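Local coordinates for TIR-like domain-containing protein (Prevotella corporis, PDB 7EBD) that is a bacterial STING-family protein whose two subunits together hold the bound molecule C2E in a shared pocket, at residues Tyr40-Tyr46 / Asp93-Asp99; Gln68-Gln74 / His85-Lys89; Met49-Leu53 / Glu130-Met134. One frame throughout, in Å; residues are numbered along the deposited sequence.

Contact 1 (Tyr40-Tyr46 / Asp93-Asp99); sequences YTSGKLY and DTLEVYD. With C2E (9,9'-[(2R,3R,3aS,5S,7aR,9R,10R,10aS,12S,14aR)-3,5,10,12-tetrahydroxy-5,12-dioxidooctahydro-2H,7H-difuro[3,2-d:3',2'-j][1,3,7,9,2,8]tetraoxadiphosphacyclododecine-2,9-diyl]bis(2-amino-1,9-dihydro-6H-purin-6-one)), chain E.
The ring of Y46 lies alongside that of Y98, both side chains leaving the same face of the sheet and pointing the same way. The planes are 29° apart and slid so far that overlap is slight: Y46 CD2 stands over one face of the Y98 ring, near its rim, and Y46 CB packs 3.7 Å from Y98 CD2. Both rings start with CG anti to the carbonyl carbon (chi1 -65° and -68°), which turns the two phenols back along the strands toward E96. There Y98 OH donates to E96 OE2 at 3.0 Å, meeting it from above the carboxylate plane, while a water lies between Y46 OH and E96 OE1, doubtfully close to the latter. One carboxylate thus appears to link both tyrosines.

Underneath runs regular parallel pairing, which illustrates how such strands alternate their partners. The carbonyl of S42 takes the N-H of L95, and K44 N gives back to L95 O at 2.9 Å; the same alternation continues through V97 to D99. At the entry to the strands, S42 OG and T94 OG1 share a hydrogen bond of 3.0 Å. On the other face, L95 CB sits over the Y40 ring in a CH-pi contact, 3.8 Å from its centroid, and L45 CD1 meets V97 CG1. D99 ends the pairing in the ligand pocket, where OD1 accepts from C2E N2 at 2.7 Å and OD2 is bonded to Y14.

The pair forms the middle of the mixed sheet: strand 84-91 flanks 94-99, strand 155-157 flanks 42-47, and helix 6-28 packs on L45 and L95.

Contact 2 (Gln68-Gln74 / His85-Lys89); sequences QGLNETQ and HIVSK. With C2E (9,9'-[(2R,3R,3aS,5S,7aR,9R,10R,10aS,12S,14aR)-3,5,10,12-tetrahydroxy-5,12-dioxidooctahydro-2H,7H-difuro[3,2-d:3',2'-j][1,3,7,9,2,8]tetraoxadiphosphacyclododecine-2,9-diyl]bis(2-amino-1,9-dihydro-6H-purin-6-one)), chain E; ACT (acetate ion), chain C.
This is the pairing of a beta hairpin, strand 71-75 against strand 84-91, at the border of the mixed sheet where strand 71-75 is outermost within the chain. Two hydrogen-bonded pairs define it. N71 and S88 exchange both backbone bonds, as do T73 and I86, whose T73 N to I86 O bond measures 2.9 Å; between them E72 faces V87 in a non-hydrogen-bonded pair. The strand directions differ by 133°, well short of the antiparallel limit.

Side chains divide between the two faces. On one, T73 OG1 donates to S88 OG at 2.9 Å, and S88 OG in turn donates a hydrogen bond to an oxygen of an acetate ion that probably came from the crystallisation liquor. S88 OG lies between its backbone N and carbonyl carbon (chi1 63°), within reach of both partners. I86 CD1 packs beside T73 OG1. On the other face, the bent chain of E72 runs alongside V87 and brings OE1 to 3.3 Å from V87 CG1; OE1 is bonded to N81 of the second subunit. Q74 and H85 also lie side by side, amide and ring planes nearly perpendicular at 88°, with Q74 OE1 3.2 Å from H85 CE1. Before the strand, G69 completes a Schellman motif and L70 tucks CD1 against V87 CG2 at 3.8 Å and CD2 against K89 CD.

H85 ties the hairpin to the ligand and to the second subunit. Its carbonyl oxygen accepts from C2E N1 at 2.6 Å and, weakly, from N2, while its NE2 bonds to H85 NE2 of the second subunit. Because one bond between two imidazole nitrogens needs a donor and an acceptor, the two rings probably differ in where a proton sits; the grip on C2E, made by the backbone of H85, probably does not depend on that choice.

Contact 3 (Met49-Leu53 / Glu130-Met134); sequences MPETL and EDNEM
Two donors from the 49-53 loop converge on E130 OE2. T52 OG1 gives the stronger bond, 2.9 Å long and nearly in line with the carboxylate C-O bond, whereas L53 N reaches the same oxygen at 3.0 Å with a weak, bent geometry of 134°. The first torsion of E130, chi1 -155°, swings CG roughly opposite the backbone N, and the extended chain beyond carries the carboxylate to the loop, CG passing L53 CD1 at 3.6 Å. Two bonds to one carboxylate oxygen should favour the charged form; the other oxygen, OE1, has a long, weak ion pair with K122.

One helical turn on, the polar grip gives way to an apolar one. The side chain of M134, a selenomethionine, is bent at both of its later torsions, which lays SE against L53 CD2 at 3.5 Å and against the CE of M49, also a selenomethionine. M134 CE then touches P50 CD.

The loop follows strand 42-47 and leads to helix 57-67. Helix 124-146 meets it through E130 and M134, F137 and K138 of that helix also touch M49, and helix 104-111 packs on M49 and L53 through L104, I107 and D108.

Contacts 1 and 2 belong to one sheet and meet directly, since backbone bonds tie strand 94-99 to strand 84-91; their centres lie about 10 Å apart. Contact 1 holds the sheet's interior with one buried apolar face, whereas contact 2 lies nearer the border, has more exposed residues, and reaches the second subunit. Both touch C2E, one through a carboxylate and the other through a backbone carbonyl. Contact 3 is different in kind: a buried loop-to-helix junction without strand pairing, built from selenomethionine packing and one gripped carboxylate. Its centre is about 25 Å from that of contact 1, although 49-53 follows soon after 40-46 in sequence.

Contact 1 (Tyr40-Tyr46 / Asp93-Asp99)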
loop_
_atom_site.group_PDB
_atom_site.type_symbol
_atom_site.label_atom_id
_atom_site.label_comp_id
_atom_site.label_asym_id
_atom_site.label_seq_id
_atom_site.Cartn_x
_atom_site.Cartn_y
_atom_site.Cartn_z
ATOM N N TYR A 40 -13.246 23.339 -5.459
ATOM C CA TYR A 40 -13.020 22.915 -6.831
ATOM C C TYR A 40 -14.242 22.195 -7.381
ATOM O O TYR A 40 -14.870 21.389 -6.688
ATOM C CB TYR A 40 -11.795 22.004 -6.922
ATOM C CG TYR A 40 -10.502 22.694 -6.565
ATOM C CD1 TYR A 40 -9.764 23.361 -7.533
ATOM C CD2 TYR A 40 -10.017 22.682 -5.264
ATOM C CE1 TYR A 40 -8.583 23.997 -7.218
ATOM C CE2 TYR A 40 -8.834 23.316 -4.938
ATOM C CZ TYR A 40 -8.122 23.972 -5.922
ATOM O OH TYR A 40 -6.944 24.607 -5.611
ATOM N N THR A 41 -14.571 22.492 -8.638
ATOM C CA THR A 41 -15.651 21.816 -9.340
ATOM C C THR A 41 -15.161 20.677 -10.222
ATOM O O THR A 41 -15.971 19.835 -10.625
ATOM C CB THR A 41 -16.435 22.812 -10.205
ATOM O OG1 THR A 41 -15.528 23.510 -11.069
ATOM C CG2 THR A 41 -17.169 23.816 -9.330
ATOM N N SER A 42 -13.866 20.634 -10.527
ATOM C CA SER A 42 -13.293 19.592 -11.364
ATOM C C SER A 42 -11.965 19.142 -10.775
ATOM O O SER A 42 -11.170 19.962 -10.306
ATOM C CB SER A 42 -13.086 20.076 -12.805
ATOM O OG SER A 42 -12.202 21.182 -12.846
ATOM N N GLY A 43 -11.731 17.840 -10.811
ATOM C CA GLY A 43 -10.503 17.280 -10.281
ATOM C C GLY A 43 -10.033 16.130 -11.144
ATOM O O GLY A 43 -10.828 15.438 -11.785
ATOM N N LYS A 44 -8.718 15.938 -11.157
ATOM C CA LYS A 44 -8.105 14.865 -11.927
ATOM C C LYS A 44 -7.034 14.197 -11.083
ATOM O O LYS A 44 -6.338 14.866 -10.314
ATOM C CB LYS A 44 -7.487 15.390 -13.231
ATOM C CG LYS A 44 -8.480 16.022 -14.193
ATOM C CD LYS A 44 -9.381 14.977 -14.833
ATOM C CE LYS A 44 -10.377 15.619 -15.786
ATOM N NZ LYS A 44 -11.350 14.631 -16.331
ATOM N N LEU A 45 -6.912 12.879 -11.224
ATOM C CA LEU A 45 -5.862 12.100 -10.581
ATOM C C LEU A 45 -4.940 11.553 -11.661
ATOM O O LEU A 45 -5.390 10.832 -12.558
ATOM C CB LEU A 45 -6.448 10.962 -9.746
ATOM C CG LEU A 45 -5.445 9.930 -9.221
ATOM C CD1 LEU A 45 -4.425 10.584 -8.298
ATOM C CD2 LEU A 45 -6.160 8.785 -8.515
ATOM N N TYR A 46 -3.658 11.892 -11.573
ATOM C CA TYR A 46 -2.657 11.482 -12.547
ATOM C C TYR A 46 -1.703 10.492 -11.895
ATOM O O TYR A 46 -1.077 10.804 -10.872
ATOM C CB TYR A 46 -1.893 12.688 -13.096
ATOM C CG TYR A 46 -2.759 13.644 -13.884
ATOM C CD1 TYR A 46 -3.167 13.336 -15.176
ATOM C CD2 TYR A 46 -3.168 14.854 -13.338
ATOM C CE1 TYR A 46 -3.960 14.205 -15.903
ATOM C CE2 TYR A 46 -3.961 15.731 -14.058
ATOM C CZ TYR A 46 -4.355 15.400 -15.338
ATOM O OH TYR A 46 -5.141 16.270 -16.059
ATOM N N ASP A 93 -9.465 26.244 -12.358
ATOM C CA ASP A 93 -10.507 25.732 -11.482
ATOM C C ASP A 93 -10.377 24.237 -11.236
ATOM O O ASP A 93 -11.260 23.641 -10.610
ATOM C CB ASP A 93 -11.887 26.049 -12.063
ATOM C CG ASP A 93 -12.161 27.539 -12.135
ATOM O OD1 ASP A 93 -11.927 28.237 -11.127
ATOM O OD2 ASP A 93 -12.610 28.010 -13.201
ATOM N N THR A 94 -9.300 23.620 -11.710
ATOM C CA THR A 94 -9.112 22.181 -11.605
ATOM C C THR A 94 -8.120 21.854 -10.498
ATOM O O THR A 94 -7.092 22.522 -10.347
ATOM C CB THR A 94 -8.621 21.601 -12.934
ATOM O OG1 THR A 94 -9.544 21.945 -13.973
ATOM C CG2 THR A 94 -8.505 20.084 -12.851
ATOM N N LEU A 95 -8.441 20.831 -9.714
ATOM C CA LEU A 95 -7.523 20.289 -8.720
ATOM C C LEU A 95 -6.807 19.097 -9.344
ATOM O O LEU A 95 -7.433 18.073 -9.639
ATOM C CB LEU A 95 -8.264 19.875 -7.451
ATOM C CG LEU A 95 -7.392 19.201 -6.388
ATOM C CD1 LEU A 95 -6.428 20.194 -5.758
ATOM C CD2 LEU A 95 -8.248 18.530 -5.332
ATOM N N GLU A 96 -5.497 19.231 -9.557
ATOM C CA GLU A 96 -4.695 18.175 -10.166
ATOM C C GLU A 96 -3.927 17.455 -9.064
ATOM O O GLU A 96 -3.017 18.028 -8.459
ATOM C CB GLU A 96 -3.747 18.742 -11.219
ATOM C CG GLU A 96 -4.441 19.494 -12.340
ATOM C CD GLU A 96 -3.493 19.870 -13.461
ATOM O OE1 GLU A 96 -3.973 20.137 -14.583
ATOM O OE2 GLU A 96 -2.267 19.889 -13.222
ATOM N N VAL A 97 -4.309 16.210 -8.795
ATOM C CA VAL A 97 -3.647 15.354 -7.821
ATOM C C VAL A 97 -2.705 14.431 -8.573
ATOM O O VAL A 97 -3.049 13.924 -9.647
ATOM C CB VAL A 97 -4.679 14.549 -7.009
ATOM C CG1 VAL A 97 -3.990 13.684 -5.967
ATOM C CG2 VAL A 97 -5.686 15.483 -6.365
ATOM N N TYR A 98 -1.515 14.209 -8.024
ATOM C CA TYR A 98 -0.541 13.326 -8.646
ATOM C C TYR A 98 -0.132 12.230 -7.672
ATOM O O TYR A 98 -0.119 12.432 -6.455
ATOM C CB TYR A 98 0.703 14.100 -9.113
ATOM C CG TYR A 98 0.450 15.053 -10.264
ATOM C CD1 TYR A 98 -0.117 16.302 -10.049
ATOM C CD2 TYR A 98 0.791 14.704 -11.564
ATOM C CE1 TYR A 98 -0.346 17.172 -11.100
ATOM C CE2 TYR A 98 0.566 15.568 -12.620
ATOM C CZ TYR A 98 -0.002 16.800 -12.383
ATOM O OH TYR A 98 -0.227 17.660 -13.433
ATOM N N ASP A 99 0.198 11.061 -8.218
ATOM C CA ASP A 99 0.719 9.994 -7.373
ATOM C C ASP A 99 1.625 9.076 -8.176
ATOM O O ASP A 99 1.287 8.681 -9.296
ATOM C CB ASP A 99 -0.408 9.177 -6.735
ATOM C CG ASP A 99 0.111 8.182 -5.710
ATOM O OD1 ASP A 99 0.536 8.622 -4.622
ATOM O OD2 ASP A 99 0.106 6.966 -5.994
HETATM P P1 C2E E . -2.594 -0.786 0.750
HETATM O O2P C2E E . -3.468 -0.211 1.839
HETATM O O1P C2E E . -3.480 -1.755 0.014
HETATM O "O5'" C2E E . -2.158 0.296 -0.401
HETATM C "C5'" C2E E . -1.674 -0.205 -1.608
HETATM C "C4'" C2E E . -0.919 0.928 -2.359
HETATM O "O4'" C2E E . -1.747 1.895 -2.644
HETATM C "C3'" C2E E . 0.154 1.563 -1.448
HETATM O "O3'" C2E E . 1.324 0.910 -1.604
HETATM C "C2'" C2E E . 0.238 3.000 -1.994
HETATM O "O2'" C2E E . 1.109 3.047 -3.207
HETATM C "C1'" C2E E . -0.989 3.296 -2.342
HETATM N N9 C2E E . -1.651 4.007 -1.284
HETATM C C8 C2E E . -2.414 3.410 -0.356
HETATM N N7 C2E E . -2.833 4.419 0.438
HETATM C C5 C2E E . -2.327 5.573 -0.019
HETATM C C6 C2E E . -2.457 7.023 0.464
HETATM O O6 C2E E . -3.108 7.281 1.417
HETATM N N1 C2E E . -1.788 8.071 -0.240
HETATM C C2 C2E E . -0.991 7.771 -1.400
HETATM N N2 C2E E . -0.311 8.833 -2.116
HETATM N N3 C2E E . -0.867 6.390 -1.860
HETATM C C4 C2E E . -1.570 5.309 -1.122
HETATM P P11 C2E E . 2.403 1.206 -0.372
HETATM O O21 C2E E . 2.866 2.636 -0.223
HETATM O O11 C2E E . 3.646 0.423 -0.725
HETATM O O5A C2E E . 1.766 0.502 0.976
HETATM C C5A C2E E . 1.843 -0.896 0.902
HETATM C C4A C2E E . 1.139 -1.495 2.056
HETATM O O4A C2E E . 1.724 -1.161 3.175
HETATM C C3A C2E E . -0.430 -0.903 2.166
HETATM O O3A C2E E . -1.345 -1.721 1.302
HETATM C C2A C2E E . -0.742 -1.021 3.342
HETATM O O2A C2E E . -1.203 -2.422 3.644
HETATM C C1A C2E E . 0.638 -0.737 4.134
HETATM N N91 C2E E . 0.741 0.537 4.416
HETATM C C81 C2E E . 1.377 1.530 3.764
HETATM N N71 C2E E . 1.175 2.658 4.472
HETATM C C51 C2E E . 0.434 2.350 5.532
HETATM C C61 C2E E . -0.101 3.210 6.676
HETATM O O61 C2E E . 0.137 4.367 6.704
HETATM N N11 C2E E . -0.890 2.617 7.709
HETATM C C21 C2E E . -1.179 1.206 7.669
HETATM N N21 C2E E . -1.981 0.602 8.717
HETATM N N31 C2E E . -0.667 0.389 6.575
HETATM C C41 C2E E . 0.158 1.017 5.503
HETATM O O HOH W 1 -5.979 19.011 -15.550
#

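Contact 2 (Gln68-Gln74 / His85-Lys89)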
loop_
_atom_site.group_PDB
_atom_site.type_symbol
_atom_site.label_atom_id
_atom_site.label_comp_id
_atom_site.label_asym_id
_atom_site.label_seq_id
_atom_site.Cartn_x
_atom_site.Cartn_y
_atom_site.Cartn_z
ATOM N N GLN A 68 7.382 19.305 -9.767
ATOM C CA GLN A 68 6.094 19.685 -10.330
ATOM C C GLN A 68 5.410 20.799 -9.551
ATOM O O GLN A 68 4.341 21.259 -9.964
ATOM C CB GLN A 68 5.169 18.465 -10.402
ATOM C CG GLN A 68 5.586 17.416 -11.422
ATOM C CD GLN A 68 5.525 17.919 -12.849
ATOM O OE1 GLN A 68 4.633 18.686 -13.213
ATOM N NE2 GLN A 68 6.476 17.487 -13.670
ATOM N N GLY A 69 5.994 21.243 -8.440
ATOM C CA GLY A 69 5.402 22.296 -7.637
ATOM C C GLY A 69 4.110 21.887 -6.960
ATOM O O GLY A 69 3.129 22.638 -6.971
ATOM N N LEU A 70 4.099 20.701 -6.366
ATOM C CA LEU A 70 2.931 20.169 -5.681
ATOM C C LEU A 70 3.037 20.418 -4.181
ATOM O O LEU A 70 4.126 20.586 -3.627
ATOM C CB LEU A 70 2.779 18.669 -5.950
ATOM C CG LEU A 70 2.744 18.241 -7.415
ATOM C CD1 LEU A 70 2.711 16.727 -7.523
ATOM C CD2 LEU A 70 1.542 18.851 -8.105
ATOM N N ASN A 71 1.882 20.439 -3.527
ATOM C CA ASN A 71 1.805 20.619 -2.088
ATOM C C ASN A 71 1.019 19.467 -1.474
ATOM O O ASN A 71 0.191 18.826 -2.130
ATOM C CB ASN A 71 1.164 21.963 -1.717
ATOM C CG ASN A 71 -0.239 22.108 -2.255
ATOM O OD1 ASN A 71 -0.447 22.609 -3.361
ATOM N ND2 ASN A 71 -1.217 21.674 -1.470
ATOM N N GLU A 72 1.295 19.218 -0.197
ATOM C CA GLU A 72 0.721 18.082 0.508
ATOM C C GLU A 72 -0.704 18.396 0.943
ATOM O O GLU A 72 -0.953 19.424 1.579
ATOM C CB GLU A 72 1.580 17.743 1.724
ATOM C CG GLU A 72 2.981 17.288 1.362
ATOM C CD GLU A 72 3.033 15.871 0.845
ATOM O OE1 GLU A 72 4.079 15.495 0.278
ATOM O OE2 GLU A 72 2.031 15.140 0.986
ATOM N N THR A 73 -1.639 17.508 0.602
ATOM C CA THR A 73 -3.031 17.636 1.011
ATOM C C THR A 73 -3.556 16.256 1.385
ATOM O O THR A 73 -2.841 15.252 1.297
ATOM C CB THR A 73 -3.890 18.270 -0.093
ATOM O OG1 THR A 73 -3.592 17.650 -1.349
ATOM C CG2 THR A 73 -3.632 19.767 -0.191
ATOM N N GLN A 74 -4.821 16.203 1.798
ATOM C CA GLN A 74 -5.431 14.934 2.165
ATOM C C GLN A 74 -6.913 14.955 1.819
ATOM O O GLN A 74 -7.536 16.013 1.705
ATOM C CB GLN A 74 -5.228 14.618 3.651
ATOM C CG GLN A 74 -5.834 15.629 4.605
ATOM C CD GLN A 74 -5.578 15.271 6.058
ATOM O OE1 GLN A 74 -4.445 14.992 6.449
ATOM N NE2 GLN A 74 -6.635 15.268 6.863
ATOM N N HIS A 85 -3.603 10.576 1.969
ATOM C CA HIS A 85 -2.653 11.660 1.778
ATOM C C HIS A 85 -2.178 11.693 0.332
ATOM O O HIS A 85 -1.892 10.652 -0.268
ATOM C CB HIS A 85 -1.468 11.515 2.730
ATOM C CG HIS A 85 -1.819 11.743 4.168
ATOM N ND1 HIS A 85 -1.748 12.983 4.765
ATOM C CD2 HIS A 85 -2.248 10.889 5.128
ATOM C CE1 HIS A 85 -2.117 12.884 6.030
ATOM N NE2 HIS A 85 -2.425 11.624 6.276
ATOM N N ILE A 86 -2.103 12.900 -0.229
ATOM C CA ILE A 86 -1.813 13.102 -1.641
ATOM C C ILE A 86 -0.958 14.353 -1.797
ATOM O O ILE A 86 -0.782 15.141 -0.866
ATOM C CB ILE A 86 -3.098 13.248 -2.477
ATOM C CG1 ILE A 86 -4.040 14.242 -1.795
ATOM C CG2 ILE A 86 -3.770 11.899 -2.678
ATOM C CD1 ILE A 86 -4.906 15.027 -2.741
ATOM N N VAL A 87 -0.443 14.530 -3.009
ATOM C CA VAL A 87 0.180 15.775 -3.437
ATOM C C VAL A 87 -0.638 16.323 -4.596
ATOM O O VAL A 87 -1.085 15.565 -5.466
ATOM C CB VAL A 87 1.655 15.580 -3.840
ATOM C CG1 VAL A 87 2.520 15.418 -2.603
ATOM C CG2 VAL A 87 1.799 14.371 -4.743
ATOM N N SER A 88 -0.853 17.635 -4.598
ATOM C CA SER A 88 -1.753 18.223 -5.576
ATOM C C SER A 88 -1.319 19.644 -5.899
ATOM O O SER A 88 -0.394 20.194 -5.298
ATOM C CB SER A 88 -3.202 18.213 -5.079
ATOM O OG SER A 88 -3.339 19.001 -3.911
ATOM N N LYS A 89 -2.010 20.223 -6.875
ATOM C CA LYS A 89 -1.820 21.614 -7.250
ATOM C C LYS A 89 -3.108 22.121 -7.885
ATOM O O LYS A 89 -4.041 21.357 -8.158
ATOM C CB LYS A 89 -0.631 21.791 -8.203
ATOM C CG LYS A 89 -0.881 21.279 -9.609
ATOM C CD LYS A 89 0.370 21.374 -10.468
ATOM C CE LYS A 89 0.329 22.596 -11.369
ATOM N NZ LYS A 89 1.379 22.543 -12.424
HETATM P P1 C2E E . -2.594 -0.786 0.750
HETATM O O2P C2E E . -3.468 -0.211 1.839
HETATM O O1P C2E E . -3.480 -1.755 0.014
HETATM O "O5'" C2E E . -2.158 0.296 -0.401
HETATM C "C5'" C2E E . -1.674 -0.205 -1.608
HETATM C "C4'" C2E E . -0.919 0.928 -2.359
HETATM O "O4'" C2E E . -1.747 1.895 -2.644
HETATM C "C3'" C2E E . 0.154 1.563 -1.448
HETATM O "O3'" C2E E . 1.324 0.910 -1.604
HETATM C "C2'" C2E E . 0.238 3.000 -1.994
HETATM O "O2'" C2E E . 1.109 3.047 -3.207
HETATM C "C1'" C2E E . -0.989 3.296 -2.342
HETATM N N9 C2E E . -1.651 4.007 -1.284
HETATM C C8 C2E E . -2.414 3.410 -0.356
HETATM N N7 C2E E . -2.833 4.419 0.438
HETATM C C5 C2E E . -2.327 5.573 -0.019
HETATM C C6 C2E E . -2.457 7.023 0.464
HETATM O O6 C2E E . -3.108 7.281 1.417
HETATM N N1 C2E E . -1.788 8.071 -0.240
HETATM C C2 C2E E . -0.991 7.771 -1.400
HETATM N N2 C2E E . -0.311 8.833 -2.116
HETATM N N3 C2E E . -0.867 6.390 -1.860
HETATM C C4 C2E E . -1.570 5.309 -1.122
HETATM P P11 C2E E . 2.403 1.206 -0.372
HETATM O O21 C2E E . 2.866 2.636 -0.223
HETATM O O11 C2E E . 3.646 0.423 -0.725
HETATM O O5A C2E E . 1.766 0.502 0.976
HETATM C C5A C2E E . 1.843 -0.896 0.902
HETATM C C4A C2E E . 1.139 -1.495 2.056
HETATM O O4A C2E E . 1.724 -1.161 3.175
HETATM C C3A C2E E . -0.430 -0.903 2.166
HETATM O O3A C2E E . -1.345 -1.721 1.302
HETATM C C2A C2E E . -0.742 -1.021 3.342
HETATM O O2A C2E E . -1.203 -2.422 3.644
HETATM C C1A C2E E . 0.638 -0.737 4.134
HETATM N N91 C2E E . 0.741 0.537 4.416
HETATM C C81 C2E E . 1.377 1.530 3.764
HETATM N N71 C2E E . 1.175 2.658 4.472
HETATM C C51 C2E E . 0.434 2.350 5.532
HETATM C C61 C2E E . -0.101 3.210 6.676
HETATM O O61 C2E E . 0.137 4.367 6.704
HETATM N N11 C2E E . -0.890 2.617 7.709
HETATM C C21 C2E E . -1.179 1.206 7.669
HETATM N N21 C2E E . -1.981 0.602 8.717
HETATM N N31 C2E E . -0.667 0.389 6.575
HETATM C C41 C2E E . 0.158 1.017 5.503
HETATM C C ACT C . -3.757 22.556 -2.917
HETATM O O ACT C . -3.237 21.739 -3.730
HETATM O OXT ACT C . -3.433 22.795 -1.720
HETATM C CH3 ACT C . -4.958 23.371 -3.483
#

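Contact 3 (Met49-Leu53 / Glu130-Met134)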
loop_
_atom_site.group_PDB
_atom_site.type_symbol
_atom_site.label_atom_id
_atom_site.label_comp_id
_atom_site.label_asym_id
_atom_site.label_seq_id
_atom_site.Cartn_x
_atom_site.Cartn_y
_atom_site.Cartn_z
HETATM N N MSE A 49 4.292 6.988 -13.511
HETATM C CA MSE A 49 5.176 5.831 -13.451
HETATM C C MSE A 49 6.622 6.286 -13.313
HETATM O O MSE A 49 6.997 7.328 -13.848
HETATM C CB MSE A 49 5.019 4.959 -14.700
HETATM C CG MSE A 49 3.604 4.472 -14.942
HETATM SE SE MSE A 49 2.980 3.316 -13.509
HETATM C CE MSE A 49 4.128 1.781 -13.826
ATOM N N PRO A 50 7.429 5.524 -12.579
ATOM C CA PRO A 50 8.863 5.827 -12.522
ATOM C C PRO A 50 9.502 5.638 -13.889
ATOM O O PRO A 50 9.113 4.761 -14.663
ATOM C CB PRO A 50 9.407 4.818 -11.504
ATOM C CG PRO A 50 8.210 4.311 -10.768
ATOM C CD PRO A 50 7.071 4.376 -11.731
ATOM N N GLU A 51 10.488 6.489 -14.186
ATOM C CA GLU A 51 11.211 6.376 -15.450
ATOM C C GLU A 51 11.801 4.981 -15.612
ATOM O O GLU A 51 11.657 4.347 -16.663
ATOM C CB GLU A 51 12.307 7.439 -15.518
ATOM C CG GLU A 51 11.795 8.844 -15.775
ATOM C CD GLU A 51 12.910 9.868 -15.799
ATOM O OE1 GLU A 51 14.082 9.469 -15.969
ATOM O OE2 GLU A 51 12.616 11.072 -15.644
ATOM N N THR A 52 12.465 4.489 -14.572
ATOM C CA THR A 52 12.865 3.095 -14.479
ATOM C C THR A 52 12.651 2.642 -13.043
ATOM O O THR A 52 12.622 3.456 -12.116
ATOM C CB THR A 52 14.327 2.878 -14.899
ATOM O OG1 THR A 52 14.656 1.488 -14.786
ATOM C CG2 THR A 52 15.267 3.690 -14.017
ATOM N N LEU A 53 12.480 1.335 -12.863
ATOM C CA LEU A 53 12.281 0.792 -11.522
ATOM C C LEU A 53 13.630 0.789 -10.820
ATOM O O LEU A 53 14.385 -0.184 -10.862
ATOM C CB LEU A 53 11.659 -0.596 -11.580
ATOM C CG LEU A 53 10.197 -0.591 -12.023
ATOM C CD1 LEU A 53 9.595 -1.986 -11.970
ATOM C CD2 LEU A 53 9.403 0.379 -11.154
ATOM N N GLU A 130 11.601 -5.958 -16.612
ATOM C CA GLU A 130 11.112 -4.796 -15.886
ATOM C C GLU A 130 10.077 -4.043 -16.710
ATOM O O GLU A 130 9.019 -3.659 -16.196
ATOM C CB GLU A 130 12.291 -3.893 -15.533
ATOM C CG GLU A 130 12.090 -3.001 -14.329
ATOM C CD GLU A 130 13.387 -2.356 -13.882
ATOM O OE1 GLU A 130 14.209 -3.048 -13.247
ATOM O OE2 GLU A 130 13.589 -1.156 -14.166
ATOM N N ASP A 131 10.365 -3.835 -17.997
ATOM C CA ASP A 131 9.419 -3.160 -18.876
ATOM C C ASP A 131 8.139 -3.969 -19.040
ATOM O O ASP A 131 7.044 -3.401 -19.111
ATOM C CB ASP A 131 10.062 -2.901 -20.237
ATOM C CG ASP A 131 11.116 -1.814 -20.185
ATOM O OD1 ASP A 131 11.265 -1.179 -19.118
ATOM O OD2 ASP A 131 11.795 -1.591 -21.211
ATOM N N ASN A 132 8.253 -5.298 -19.104
ATOM C CA ASN A 132 7.063 -6.136 -19.208
ATOM C C ASN A 132 6.204 -6.029 -17.955
ATOM O O ASN A 132 4.976 -5.908 -18.045
ATOM C CB ASN A 132 7.460 -7.590 -19.464
ATOM C CG ASN A 132 8.083 -7.791 -20.831
ATOM O OD1 ASN A 132 7.904 -6.973 -21.735
ATOM N ND2 ASN A 132 8.819 -8.886 -20.992
ATOM N N GLU A 133 6.832 -6.070 -16.776
ATOM C CA GLU A 133 6.078 -5.902 -15.537
ATOM C C GLU A 133 5.413 -4.531 -15.479
ATOM O O GLU A 133 4.255 -4.414 -15.062
ATOM C CB GLU A 133 6.987 -6.115 -14.327
ATOM C CG GLU A 133 7.293 -7.577 -14.037
ATOM C CD GLU A 133 6.078 -8.341 -13.541
ATOM O OE1 GLU A 133 5.835 -8.343 -12.315
ATOM O OE2 GLU A 133 5.365 -8.940 -14.374
HETATM N N MSE A 134 6.124 -3.489 -15.902
HETATM C CA MSE A 134 5.567 -2.140 -15.950
HETATM C C MSE A 134 4.348 -2.054 -16.864
HETATM O O MSE A 134 3.309 -1.498 -16.490
HETATM C CB MSE A 134 6.627 -1.144 -16.425
HETATM C CG MSE A 134 7.757 -0.931 -15.443
HETATM SE SE MSE A 134 7.162 -0.019 -13.836
HETATM C CE MSE A 134 7.767 1.780 -14.273
#